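Local coordinates for LPS-assembly lipoprotein LptE (Acinetobacter baumannii, PDB 5TSE) that probably works with LptD in assembling lipopolysaccharide at the surface of the outer membrane, and probably binds lipopolysaccharide, at residues V70-T75 against Q112-L117; V76-E81 against Q127-Q132; R98-D103 against N108-Q113. One frame throughout, in Å; residues are numbered along the deposited sequence.

Contact 1. Residues V70-T75 against Q112-L117; sequences VLLRLT and QQESYL
Leu72 drives its two methyl groups against helix residues Glu114 and Leu117, meeting both side chains at about a right angle. Its CG lies beside the backbone N (chi1 -55°), and the two branches then do different work. CD1 rests 3.7 Å from the carbonyl O of Glu114 and also 3.7 Å from Leu117 CB, so one methyl bridges two residues three apart, within a single turn. CD2 is turned toward the carboxylate, 3.9 Å from Glu114 OE1. Glu114 itself runs extended beyond CG, and its CB and CG meet Leu72 CD1 before the acidic end reaches Val70. There Val70 CG1, placed anti to the backbone N (chi1 176°), comes within 3.6 Å of Glu114 OE2. The pattern is a worked case of helix-on-sheet packing: residues 70-75 belong to an inner strand of the mixed sheet, between 49-64 and 92-101, and the helix lies on one face of that sheet, its axis 9.6 Å from the strand's and inclined by 29°, so alternate residues Val70 and Leu72 point toward it. The carboxylate buried among these methyls is not left to apolar company. Glu114 OE1 forms a salt bridge with Arg60 NE on strand 49-64, while OE2 probably hydrogen-bonds to the hydroxyl of Tyr100 on strand 92-101, though the modelled separation is doubtfully short.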
loop_
_atom_site.group_PDB
_atom_site.type_symbol
_atom_site.label_atom_id
_atom_site.label_comp_id
_atom_site.label_asym_id
_atom_site.label_seq_id
_atom_site.Cartn_x
_atom_site.Cartn_y
_atom_site.Cartn_z
ATOM N N VAL A 70 19.174 -4.720 8.533
ATOM C CA VAL A 70 17.959 -5.440 8.155
ATOM C C VAL A 70 16.931 -4.425 7.677
ATOM O O VAL A 70 16.495 -3.594 8.461
ATOM C CB VAL A 70 17.353 -6.224 9.334
ATOM C CG1 VAL A 70 16.036 -6.880 8.923
ATOM C CG2 VAL A 70 18.330 -7.278 9.828
ATOM N N LEU A 71 16.531 -4.511 6.403
ATOM C CA LEU A 71 15.567 -3.585 5.821
ATOM C C LEU A 71 14.256 -4.289 5.451
ATOM O O LEU A 71 14.239 -5.245 4.671
ATOM C CB LEU A 71 16.191 -2.855 4.630
ATOM C CG LEU A 71 15.332 -1.811 3.888
ATOM C CD1 LEU A 71 16.176 -0.790 3.159
ATOM C CD2 LEU A 71 14.316 -2.445 2.942
ATOM N N LEU A 72 13.162 -3.789 6.026
ATOM C CA LEU A 72 11.833 -4.344 5.833
ATOM C C LEU A 72 11.097 -3.482 4.818
ATOM O O LEU A 72 10.801 -2.321 5.084
ATOM C CB LEU A 72 11.107 -4.376 7.172
ATOM C CG LEU A 72 11.885 -5.136 8.275
ATOM C CD1 LEU A 72 11.282 -4.899 9.642
ATOM C CD2 LEU A 72 11.968 -6.627 7.994
ATOM N N ARG A 73 10.830 -4.040 3.646
ATOM C CA ARG A 73 10.157 -3.291 2.607
ATOM C C ARG A 73 8.836 -3.902 2.215
ATOM O O ARG A 73 8.654 -5.107 2.317
ATOM C CB ARG A 73 11.038 -3.248 1.353
ATOM C CG ARG A 73 10.430 -2.505 0.161
ATOM C CD ARG A 73 11.372 -2.396 -1.043
ATOM N NE ARG A 73 12.664 -1.863 -0.646
ATOM C CZ ARG A 73 12.908 -0.591 -0.329
ATOM N NH1 ARG A 73 11.940 0.332 -0.331
ATOM N NH2 ARG A 73 14.138 -0.239 0.021
ATOM N N LEU A 74 7.934 -3.041 1.746
ATOM C CA LEU A 74 6.663 -3.467 1.185
ATOM C C LEU A 74 6.482 -2.666 -0.094
ATOM O O LEU A 74 6.599 -1.450 -0.102
ATOM C CB LEU A 74 5.492 -3.268 2.147
ATOM C CG LEU A 74 4.126 -3.778 1.656
ATOM C CD1 LEU A 74 4.205 -5.170 1.042
ATOM C CD2 LEU A 74 3.116 -3.760 2.800
ATOM N N THR A 75 6.224 -3.369 -1.185
ATOM C CA THR A 75 6.057 -2.742 -2.483
ATOM C C THR A 75 4.693 -3.112 -3.044
ATOM O O THR A 75 4.294 -4.269 -2.977
ATOM C CB THR A 75 7.170 -3.229 -3.414
ATOM O OG1 THR A 75 8.437 -2.890 -2.819
ATOM C CG2 THR A 75 7.042 -2.621 -4.800
ATOM N N GLN A 112 10.418 -8.508 18.084
ATOM C CA GLN A 112 9.638 -7.362 18.551
ATOM C C GLN A 112 9.898 -6.165 17.656
ATOM O O GLN A 112 8.974 -5.500 17.229
ATOM C CB GLN A 112 10.019 -6.957 19.966
ATOM C CG GLN A 112 9.783 -7.993 21.031
ATOM C CD GLN A 112 10.114 -7.469 22.427
ATOM O OE1 GLN A 112 10.620 -6.350 22.590
ATOM N NE2 GLN A 112 9.818 -8.277 23.441
ATOM N N GLN A 113 11.177 -5.889 17.407
ATOM C CA GLN A 113 11.596 -4.775 16.556
ATOM C C GLN A 113 11.026 -4.882 15.160
ATOM O O GLN A 113 10.500 -3.904 14.631
ATOM C CB GLN A 113 13.115 -4.743 16.424
ATOM C CG GLN A 113 13.860 -4.421 17.707
ATOM C CD GLN A 113 15.368 -4.477 17.534
ATOM O OE1 GLN A 113 15.890 -5.304 16.786
ATOM N NE2 GLN A 113 16.077 -3.605 18.246
ATOM N N GLU A 114 11.129 -6.072 14.564
ATOM C CA GLU A 114 10.657 -6.263 13.197
ATOM C C GLU A 114 9.167 -6.172 13.060
ATOM O O GLU A 114 8.694 -5.446 12.197
ATOM C CB GLU A 114 11.225 -7.546 12.553
ATOM C CG GLU A 114 12.724 -7.409 12.332
ATOM C CD GLU A 114 13.373 -8.527 11.544
ATOM O OE1 GLU A 114 12.696 -9.221 10.754
ATOM O OE2 GLU A 114 14.603 -8.672 11.689
ATOM N N SER A 115 8.414 -6.865 13.905
ATOM C CA SER A 115 6.956 -6.763 13.811
ATOM C C SER A 115 6.515 -5.289 14.002
ATOM O O SER A 115 5.561 -4.839 13.387
ATOM C CB SER A 115 6.286 -7.691 14.816
ATOM O OG SER A 115 6.706 -7.389 16.124
ATOM N N TYR A 116 7.239 -4.557 14.851
ATOM C CA TYR A 116 6.990 -3.117 15.089
ATOM C C TYR A 116 7.240 -2.303 13.833
ATOM O O TYR A 116 6.404 -1.478 13.439
ATOM C CB TYR A 116 7.902 -2.628 16.225
ATOM C CG TYR A 116 8.060 -1.123 16.435
ATOM C CD1 TYR A 116 7.143 -0.403 17.190
ATOM C CD2 TYR A 116 9.182 -0.448 15.953
ATOM C CE1 TYR A 116 7.306 0.953 17.414
ATOM C CE2 TYR A 116 9.357 0.915 16.169
ATOM C CZ TYR A 116 8.421 1.616 16.910
ATOM O OH TYR A 116 8.589 2.977 17.161
ATOM N N LEU A 117 8.400 -2.518 13.210
ATOM C CA LEU A 117 8.728 -1.795 11.993
ATOM C C LEU A 117 7.801 -2.212 10.856
ATOM O O LEU A 117 7.461 -1.371 10.041
ATOM C CB LEU A 117 10.210 -1.929 11.627
ATOM C CG LEU A 117 11.204 -1.278 12.624
ATOM C CD1 LEU A 117 12.652 -1.672 12.360
ATOM C CD2 LEU A 117 11.098 0.229 12.659
#

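Contact 2. Residues V76-E81 against Q127-Q132; sequences VTFQIE and QQITRQ. With FMT (formic acid), chain D.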
loop_
_atom_site.group_PDB
_atom_site.type_symbol
_atom_site.label_atom_id
_atom_site.label_comp_id
_atom_site.label_asym_id
_atom_site.label_seq_id
_atom_site.Cartn_x
_atom_site.Cartn_y
_atom_site.Cartn_z
ATOM N N VAL A 76 3.971 -2.135 -3.579
ATOM C CA VAL A 76 2.635 -2.399 -4.150
ATOM C C VAL A 76 2.408 -1.700 -5.492
ATOM O O VAL A 76 2.707 -0.518 -5.644
ATOM C CB VAL A 76 1.491 -1.993 -3.174
ATOM C CG1 VAL A 76 0.132 -2.035 -3.861
ATOM C CG2 VAL A 76 1.467 -2.897 -1.963
ATOM N N THR A 77 1.886 -2.456 -6.455
ATOM C CA THR A 77 1.524 -1.933 -7.770
ATOM C C THR A 77 0.004 -1.993 -7.816
ATOM O O THR A 77 -0.601 -3.013 -7.486
ATOM C CB THR A 77 2.158 -2.736 -8.920
ATOM O OG1 THR A 77 3.594 -2.660 -8.822
ATOM C CG2 THR A 77 1.722 -2.188 -10.285
ATOM N N PHE A 78 -0.625 -0.894 -8.193
ATOM C CA PHE A 78 -2.073 -0.850 -8.255
ATOM C C PHE A 78 -2.560 0.099 -9.338
ATOM O O PHE A 78 -1.850 1.017 -9.749
ATOM C CB PHE A 78 -2.628 -0.400 -6.909
ATOM C CG PHE A 78 -2.387 1.049 -6.612
ATOM C CD1 PHE A 78 -1.184 1.472 -6.051
ATOM C CD2 PHE A 78 -3.368 2.001 -6.886
ATOM C CE1 PHE A 78 -0.962 2.811 -5.777
ATOM C CE2 PHE A 78 -3.152 3.346 -6.611
ATOM C CZ PHE A 78 -1.947 3.753 -6.059
ATOM N N GLN A 79 -3.794 -0.116 -9.772
ATOM C CA GLN A 79 -4.408 0.724 -10.780
ATOM C C GLN A 79 -5.899 0.729 -10.543
ATOM O O GLN A 79 -6.451 -0.261 -10.075
ATOM C CB GLN A 79 -4.099 0.193 -12.182
ATOM C CG GLN A 79 -4.751 -1.137 -12.526
ATOM C CD GLN A 79 -4.259 -1.737 -13.838
ATOM O OE1 GLN A 79 -3.345 -1.217 -14.479
ATOM N NE2 GLN A 79 -4.870 -2.849 -14.237
ATOM N N ILE A 80 -6.550 1.844 -10.843
ATOM C CA ILE A 80 -7.994 1.914 -10.706
ATOM C C ILE A 80 -8.632 1.314 -11.965
ATOM O O ILE A 80 -8.171 1.543 -13.085
ATOM C CB ILE A 80 -8.515 3.352 -10.564
ATOM C CG1 ILE A 80 -7.838 4.083 -9.404
ATOM C CG2 ILE A 80 -10.028 3.345 -10.359
ATOM C CD1 ILE A 80 -8.136 3.515 -8.041
ATOM N N GLU A 81 -9.690 0.545 -11.757
ATOM C CA GLU A 81 -10.457 -0.051 -12.836
ATOM C C GLU A 81 -11.910 0.190 -12.517
ATOM O O GLU A 81 -12.257 0.426 -11.359
ATOM C CB GLU A 81 -10.251 -1.565 -12.904
ATOM C CG GLU A 81 -8.844 -2.031 -13.235
ATOM C CD GLU A 81 -8.739 -3.540 -13.312
ATOM O OE1 GLU A 81 -9.746 -4.238 -13.048
ATOM O OE2 GLU A 81 -7.644 -4.040 -13.631
ATOM N N GLN A 127 -1.272 4.845 3.602
ATOM C CA GLN A 127 -1.434 6.297 3.494
ATOM C C GLN A 127 -0.973 6.812 2.123
ATOM O O GLN A 127 -1.641 7.663 1.549
ATOM C CB GLN A 127 -0.714 7.023 4.656
ATOM C CG GLN A 127 -1.240 6.614 6.029
ATOM C CD GLN A 127 -0.654 7.415 7.190
ATOM O OE1 GLN A 127 -0.520 8.632 7.118
ATOM N NE2 GLN A 127 -0.343 6.728 8.286
ATOM N N GLN A 128 0.134 6.290 1.581
ATOM C CA GLN A 128 0.596 6.725 0.238
ATOM C C GLN A 128 -0.402 6.335 -0.850
ATOM O O GLN A 128 -0.639 7.097 -1.782
ATOM C CB GLN A 128 1.951 6.127 -0.165
ATOM C CG GLN A 128 3.156 6.548 0.642
ATOM C CD GLN A 128 4.419 5.868 0.115
ATOM O OE1 GLN A 128 4.813 6.049 -1.050
ATOM N NE2 GLN A 128 5.058 5.092 0.959
ATOM N N ILE A 129 -0.927 5.118 -0.767
ATOM C CA ILE A 129 -1.912 4.650 -1.748
ATOM C C ILE A 129 -3.120 5.565 -1.697
ATOM O O ILE A 129 -3.599 6.027 -2.720
ATOM C CB ILE A 129 -2.379 3.219 -1.454
ATOM C CG1 ILE A 129 -1.210 2.249 -1.642
ATOM C CG2 ILE A 129 -3.518 2.831 -2.387
ATOM C CD1 ILE A 129 -1.458 0.863 -1.076
ATOM N N THR A 130 -3.597 5.808 -0.487
ATOM C CA THR A 130 -4.743 6.663 -0.270
ATOM C C THR A 130 -4.476 8.108 -0.734
ATOM O O THR A 130 -5.357 8.760 -1.307
ATOM C CB THR A 130 -5.148 6.603 1.208
ATOM O OG1 THR A 130 -5.578 5.269 1.509
ATOM C CG2 THR A 130 -6.260 7.548 1.498
ATOM N N ARG A 131 -3.255 8.582 -0.508
ATOM C CA ARG A 131 -2.849 9.929 -0.913
ATOM C C ARG A 131 -3.007 10.070 -2.424
ATOM O O ARG A 131 -3.722 10.957 -2.895
ATOM C CB ARG A 131 -1.371 10.189 -0.549
ATOM C CG ARG A 131 -0.891 11.640 -0.660
ATOM C CD ARG A 131 -1.324 12.520 0.521
ATOM N NE ARG A 131 -0.677 12.141 1.793
ATOM C CZ ARG A 131 -1.186 11.329 2.738
ATOM N NH1 ARG A 131 -2.397 10.766 2.612
ATOM N NH2 ARG A 131 -0.471 11.073 3.840
ATOM N N GLN A 132 -2.365 9.179 -3.180
ATOM C CA GLN A 132 -2.410 9.266 -4.643
ATOM C C GLN A 132 -3.792 9.148 -5.269
ATOM O O GLN A 132 -4.000 9.650 -6.371
ATOM C CB GLN A 132 -1.429 8.304 -5.313
ATOM C CG GLN A 132 0.026 8.685 -5.053
ATOM C CD GLN A 132 0.982 8.126 -6.087
ATOM O OE1 GLN A 132 0.571 7.665 -7.149
ATOM N NE2 GLN A 132 2.266 8.216 -5.802
HETATM C C FMT D . 5.642 -5.428 -7.141
HETATM O O1 FMT D . 5.050 -4.560 -7.757
HETATM O O2 FMT D . 5.295 -5.665 -5.881
#
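A CH-pi contact carries most of the meeting between Phe78 and Ile129. The CG2 methyl of Ile129 stands over one face of the Phe78 ring, 4.2 Å from its centroid and 14° off the ring normal, with a slight offset toward the rim. The nearest ring atom to that methyl is Phe78 CZ, at 4.1 Å from Ile129 CG2. On the strand side, Phe78 CG sits between the backbone N and the carbonyl carbon (chi1 71°), a position that carries the ring across toward the helix, where the two side chains slide past each other in opposite directions.

Purely apolar packing adds the other isoleucine branch. Ile129 CG1 lies 4.2 Å from Phe78 CE1, and its terminal CD1 reaches Val76 CG1 at 4.3 Å, so one isoleucine spans two residues that point from the same side of the strand. This is the helix layer of a two-layer alpha+beta arrangement: strand 68-81 turns its alternate residues Val76 and Phe78 to helix 110-134, and helix 25-37 closes on the same isoleucine through Leu31.

Polar interactions belong to the alternate residues Thr77, Gln79 and Glu81. Gln79 NE2 donates to Glu81 OE2 over 3.1 Å, at an N-H...acceptor angle of 147°; the acceptor uses the lone pair directed away from its other oxygen and lies somewhat out of the plane of the amide. That same carboxylate oxygen has a second partner in a salt bridge to Arg52 NE. Thr77 OG1 is hydrogen-bonded to O1 of a formic acid molecule (OG1 to O1 2.6 Å), which probably comes from the crystallisation liquor; Thr57 OG1 binds the same molecule.

Contact 3. Residues R98-D103 against N108-Q113; sequences RSYQYD and NTENQQ
Tyr100 pushes its ring into the angle between Glu110 and Gln113 at the start of the helix, and the close packing is confined to these three side chains. The nearest approach is that of Gln113 OE1, 3.4 Å from Tyr100 CE2 and 3.6 Å from Tyr100 CD2. The amide oxygen arrives obliquely, with the amide and ring planes 60° apart, and the glutamine chain, extended beyond CG, crosses the tyrosine at about a right angle. Farther out, Tyr100 OH meets the aliphatic part of Glu110, 3.6 Å from its CG. Lodging the tyrosine CG between the backbone N and the carbonyl carbon (chi1 66°) carries the ring out toward the helix, while Glu110 has its CG opposite the backbone N (chi1 173°), an arrangement that sends its carboxylate past the hydroxyl instead of into it. Van der Waals contact is what joins the segments here. The polar ends look elsewhere: the hydroxyl's probable partner is Glu114 OE2, and Glu110 OE2 forms a salt bridge with Arg60 NH2.

The other side is much looser. Tyr102 comes no closer than 5.1 Å, from its CE1 to Glu110 OE1, and none of the three main residues is fully buried, as expected of a contact at the surface whose centre is about 22 Å from the centre of the chain. In the crystal, all three also touch a neighbouring molecule.

The segments are separated by four residues only, so the contact closes the connection from an outermost strand of the sheet back to the long helix. Tyr100 also packs on Val70 of the adjacent strand 68-81 and on Leu117 one turn further along helix 110-134.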
loop_
_atom_site.group_PDB
_atom_site.type_symbol
_atom_site.label_atom_id
_atom_site.label_comp_id
_atom_site.label_asym_id
_atom_site.label_seq_id
_atom_site.Cartn_x
_atom_site.Cartn_y
_atom_site.Cartn_z
ATOM N N ARG A 98 11.570 0.537 6.343
ATOM C CA ARG A 98 12.230 0.933 7.573
ATOM C C ARG A 98 13.340 -0.078 7.794
ATOM O O ARG A 98 13.199 -1.247 7.413
ATOM C CB ARG A 98 11.276 0.899 8.768
ATOM C CG ARG A 98 10.136 1.891 8.736
ATOM C CD ARG A 98 10.619 3.330 8.732
ATOM N NE ARG A 98 9.493 4.252 8.900
ATOM C CZ ARG A 98 8.667 4.651 7.935
ATOM N NH1 ARG A 98 8.780 4.201 6.685
ATOM N NH2 ARG A 98 7.683 5.498 8.230
ATOM N N SER A 99 14.452 0.361 8.375
ATOM C CA SER A 99 15.563 -0.545 8.677
ATOM C C SER A 99 16.224 -0.213 9.991
ATOM O O SER A 99 16.208 0.926 10.424
ATOM C CB SER A 99 16.622 -0.508 7.575
ATOM O OG SER A 99 17.156 0.786 7.418
ATOM N N TYR A 100 16.828 -1.225 10.607
ATOM C CA TYR A 100 17.551 -1.061 11.861
ATOM C C TYR A 100 18.937 -1.721 11.729
ATOM O O TYR A 100 19.180 -2.521 10.812
ATOM C CB TYR A 100 16.759 -1.670 13.029
ATOM C CG TYR A 100 16.587 -3.177 12.980
ATOM C CD1 TYR A 100 15.602 -3.759 12.213
ATOM C CD2 TYR A 100 17.404 -4.014 13.730
ATOM C CE1 TYR A 100 15.436 -5.131 12.181
ATOM C CE2 TYR A 100 17.249 -5.396 13.696
ATOM C CZ TYR A 100 16.256 -5.943 12.923
ATOM O OH TYR A 100 16.100 -7.314 12.878
ATOM N N GLN A 101 19.838 -1.381 12.643
ATOM C CA GLN A 101 21.179 -1.953 12.636
ATOM C C GLN A 101 21.152 -3.339 13.273
ATOM O O GLN A 101 20.777 -3.475 14.435
ATOM C CB GLN A 101 22.154 -1.064 13.412
ATOM C CG GLN A 101 23.589 -1.608 13.453
ATOM C CD GLN A 101 24.511 -0.857 14.405
ATOM O OE1 GLN A 101 24.159 0.196 14.950
ATOM N NE2 GLN A 101 25.707 -1.405 14.611
ATOM N N TYR A 102 21.534 -4.365 12.515
ATOM C CA TYR A 102 21.616 -5.711 13.075
ATOM C C TYR A 102 22.787 -5.693 14.057
ATOM O O TYR A 102 23.872 -5.201 13.733
ATOM C CB TYR A 102 21.836 -6.767 11.994
ATOM C CG TYR A 102 22.157 -8.147 12.538
ATOM C CD1 TYR A 102 21.144 -9.027 12.931
ATOM C CD2 TYR A 102 23.483 -8.572 12.660
ATOM C CE1 TYR A 102 21.445 -10.294 13.429
ATOM C CE2 TYR A 102 23.796 -9.828 13.160
ATOM C CZ TYR A 102 22.780 -10.689 13.542
ATOM O OH TYR A 102 23.109 -11.939 14.035
ATOM N N ASP A 103 22.543 -6.207 15.258
ATOM C CA ASP A 103 23.540 -6.247 16.311
ATOM C C ASP A 103 23.526 -7.643 16.917
ATOM O O ASP A 103 22.483 -8.104 17.388
ATOM C CB ASP A 103 23.199 -5.191 17.365
ATOM C CG ASP A 103 24.258 -5.056 18.435
ATOM O OD1 ASP A 103 25.397 -5.534 18.232
ATOM O OD2 ASP A 103 23.951 -4.446 19.482
ATOM N N ASN A 108 17.839 -11.274 20.351
ATOM C CA ASN A 108 16.582 -11.730 20.966
ATOM C C ASN A 108 15.409 -10.802 20.648
ATOM O O ASN A 108 14.295 -11.263 20.381
ATOM C CB ASN A 108 16.732 -11.815 22.490
ATOM C CG ASN A 108 17.796 -12.809 22.925
ATOM O OD1 ASN A 108 18.346 -13.556 22.108
ATOM N ND2 ASN A 108 18.088 -12.825 24.224
ATOM N N THR A 109 15.685 -9.499 20.655
ATOM C CA THR A 109 14.679 -8.460 20.413
ATOM C C THR A 109 14.193 -8.332 18.956
ATOM O O THR A 109 13.156 -7.720 18.703
ATOM C CB THR A 109 15.230 -7.099 20.860
ATOM O OG1 THR A 109 16.350 -6.747 20.043
ATOM C CG2 THR A 109 15.665 -7.147 22.329
ATOM N N GLU A 110 14.961 -8.891 18.021
ATOM C CA GLU A 110 14.657 -8.888 16.576
ATOM C C GLU A 110 13.174 -8.979 16.203
ATOM O O GLU A 110 12.670 -8.182 15.425
ATOM C CB GLU A 110 15.389 -10.080 15.940
ATOM C CG GLU A 110 15.071 -10.351 14.477
ATOM C CD GLU A 110 15.832 -11.534 13.900
ATOM O OE1 GLU A 110 16.771 -12.051 14.544
ATOM O OE2 GLU A 110 15.486 -11.942 12.779
ATOM N N ASN A 111 12.504 -9.978 16.757
ATOM C CA ASN A 111 11.091 -10.241 16.490
ATOM C C ASN A 111 10.172 -9.084 16.906
ATOM O O ASN A 111 9.258 -8.727 16.165
ATOM C CB ASN A 111 10.696 -11.553 17.179
ATOM C CG ASN A 111 11.460 -12.764 16.620
ATOM O OD1 ASN A 111 11.763 -12.825 15.422
ATOM N ND2 ASN A 111 11.752 -13.744 17.484
ATOM N N GLN A 112 10.418 -8.508 18.084
ATOM C CA GLN A 112 9.638 -7.362 18.551
ATOM C C GLN A 112 9.898 -6.165 17.656
ATOM O O GLN A 112 8.974 -5.500 17.229
ATOM C CB GLN A 112 10.019 -6.957 19.966
ATOM C CG GLN A 112 9.783 -7.993 21.031
ATOM C CD GLN A 112 10.114 -7.469 22.427
ATOM O OE1 GLN A 112 10.620 -6.350 22.590
ATOM N NE2 GLN A 112 9.818 -8.277 23.441
ATOM N N GLN A 113 11.177 -5.889 17.407
ATOM C CA GLN A 113 11.596 -4.775 16.556
ATOM C C GLN A 113 11.026 -4.882 15.160
ATOM O O GLN A 113 10.500 -3.904 14.631
ATOM C CB GLN A 113 13.115 -4.743 16.424
ATOM C CG GLN A 113 13.860 -4.421 17.707
ATOM C CD GLN A 113 15.368 -4.477 17.534
ATOM O OE1 GLN A 113 15.890 -5.304 16.786
ATOM N NE2 GLN A 113 16.077 -3.605 18.246
#

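All three contacts fasten one helix, 110-134, to one face of the mixed sheet. Contacts 1 and 2 use adjoining parts of strand 68-81 and, in the same order, two separate parts of the helix, their centres 21 Å apart, so strand and helix run the same way. Contact 3 draws on the next strand, 92-101, which pairs antiparallel with 68-81 and leads into the helix. Its centre is 8 Å from that of contact 1, with which it shares Gln112 and Gln113, and 29 Å from that of contact 2. Together they hold the helix along an elongated sheet, from its surface end to the interior.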